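Glutaryl-CoA dehydrogenase (Mycobacterium smegmatis, PDB 3SF6) belongs to the acyl-CoA dehydrogenase family of flavoproteins, binds dihydroflavine-adenine dinucleotide and assembles from four chains. Local coordinates at residues P246-S250 with L251-L255. Residues are numbered along the deposited sequence; the frame is centred on the assembly and turned at random.
With SO4 (sulfate ion), chain M.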
loop_
_atom_site.group_PDB
_atom_site.type_symbol
_atom_site.label_atom_id
_atom_site.label_comp_id
_atom_site.label_asym_id
_atom_site.label_seq_id
_atom_site.Cartn_x
_atom_site.Cartn_y
_atom_site.Cartn_z
ATOM N N PRO A 246 2.397 20.735 -42.250
ATOM C CA PRO A 246 1.298 21.660 -42.476
ATOM C C PRO A 246 0.070 21.440 -41.607
ATOM O O PRO A 246 -0.687 22.370 -41.361
ATOM C CB PRO A 246 0.957 21.444 -43.975
ATOM C CG PRO A 246 1.472 20.072 -44.287
ATOM C CD PRO A 246 2.702 19.923 -43.449
ATOM N N GLY A 247 -0.164 20.208 -41.173
ATOM C CA GLY A 247 -1.388 19.892 -40.460
ATOM C C GLY A 247 -1.314 20.140 -38.961
ATOM O O GLY A 247 -2.356 20.118 -38.289
ATOM N N ALA A 248 -0.117 20.484 -38.470
ATOM C CA ALA A 248 0.104 20.701 -37.037
ATOM C C ALA A 248 0.008 22.177 -36.716
ATOM O O ALA A 248 0.850 22.962 -37.144
ATOM C CB ALA A 248 1.456 20.103 -36.594
ATOM N N THR A 249 -1.060 22.567 -36.018
ATOM C CA THR A 249 -1.306 24.004 -35.782
ATOM C C THR A 249 -1.486 24.361 -34.292
ATOM O O THR A 249 -1.827 25.505 -33.949
ATOM C CB THR A 249 -2.508 24.515 -36.586
ATOM O OG1 THR A 249 -3.677 23.798 -36.191
ATOM C CG2 THR A 249 -2.273 24.370 -38.120
ATOM N N SER A 250 -1.247 23.404 -33.410
ATOM C CA SER A 250 -1.379 23.659 -31.978
ATOM C C SER A 250 -0.681 22.576 -31.184
ATOM O O SER A 250 -0.211 21.597 -31.746
ATOM C CB SER A 250 -2.858 23.685 -31.583
ATOM O OG SER A 250 -3.406 22.368 -31.619
ATOM N N LEU A 251 -0.652 22.747 -29.863
ATOM C CA LEU A 251 -0.125 21.723 -28.951
ATOM C C LEU A 251 -0.868 20.403 -29.099
ATOM O O LEU A 251 -0.352 19.322 -28.801
ATOM C CB LEU A 251 -0.200 22.221 -27.491
ATOM C CG LEU A 251 0.569 21.382 -26.457
ATOM C CD1 LEU A 251 2.121 21.442 -26.646
ATOM C CD2 LEU A 251 0.149 21.827 -25.040
ATOM N N GLY A 252 -2.113 20.451 -29.559
ATOM C CA GLY A 252 -2.821 19.205 -29.774
ATOM C C GLY A 252 -2.144 18.239 -30.746
ATOM O O GLY A 252 -2.305 17.015 -30.602
ATOM N N ALA A 253 -1.355 18.744 -31.703
ATOM C CA ALA A 253 -0.647 17.839 -32.649
ATOM C C ALA A 253 0.355 16.933 -31.935
ATOM O O ALA A 253 0.237 15.721 -32.059
ATOM C CB ALA A 253 0.011 18.631 -33.808
ATOM N N PRO A 254 1.314 17.486 -31.163
ATOM C CA PRO A 254 2.199 16.529 -30.510
ATOM C C PRO A 254 1.479 15.640 -29.497
ATOM O O PRO A 254 1.846 14.474 -29.324
ATOM C CB PRO A 254 3.251 17.424 -29.818
ATOM C CG PRO A 254 2.636 18.798 -29.780
ATOM C CD PRO A 254 1.832 18.864 -31.038
ATOM N N LEU A 255 0.466 16.182 -28.838
ATOM C CA LEU A 255 -0.321 15.393 -27.895
ATOM C C LEU A 255 -1.050 14.242 -28.552
ATOM O O LEU A 255 -1.180 13.180 -27.935
ATOM C CB LEU A 255 -1.322 16.251 -27.076
ATOM C CG LEU A 255 -0.685 17.317 -26.167
ATOM C CD1 LEU A 255 -1.724 18.108 -25.369
ATOM C CD2 LEU A 255 0.322 16.714 -25.249
HETATM S S SO4 M . -1.095 26.527 -29.139
HETATM O O1 SO4 M . -2.371 27.163 -29.399
HETATM O O2 SO4 M . -0.354 27.337 -28.163
HETATM O O3 SO4 M . -0.352 26.490 -30.361
HETATM O O4 SO4 M . -1.417 25.201 -28.550
#
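The N-terminal cap of helix 252-286 is built by Ser-250, whose hydroxyl oxygen OG receives the backbone N-H of Gly-252 at 3.1 Å. The bond is bent, 136° at the hydrogen. With chi1 at 72°, OG lies between the backbone N and the carbonyl carbon of its own residue, on the side where the Gly-252 amide comes round; serine suits the place because its short side chain can reach forward to an amide that the helix leaves without a carbonyl partner. The carbonyl O of Ser-250 accepts a further hydrogen bond, from Ala-253 N, at 3.1 Å. This donor stands well above the carbonyl plane. Pro-254, which has no N-H to offer, fits well in the first turn, and its CD rests 3.5 Å from the same Ser-250 O.

A sulfate ion, probably from the crystallisation liquor, uses the remaining amide of this turn: Leu-251 N points almost straight at sulfate O4 (2.9 Å, 170°), and Ile-201 N also binds the ion. The helix start, with its partial positive charge, would favour such an anion. Here the loop after strand 229-240 runs into helix 252-286, a long helix of the acyl-CoA dehydrogenase fold. On the buried side, the methyl carbons Ala-248 CB and Ala-253 CB meet closely at 3.5 Å, small enough to pack together against Trp-194 and Phe-126.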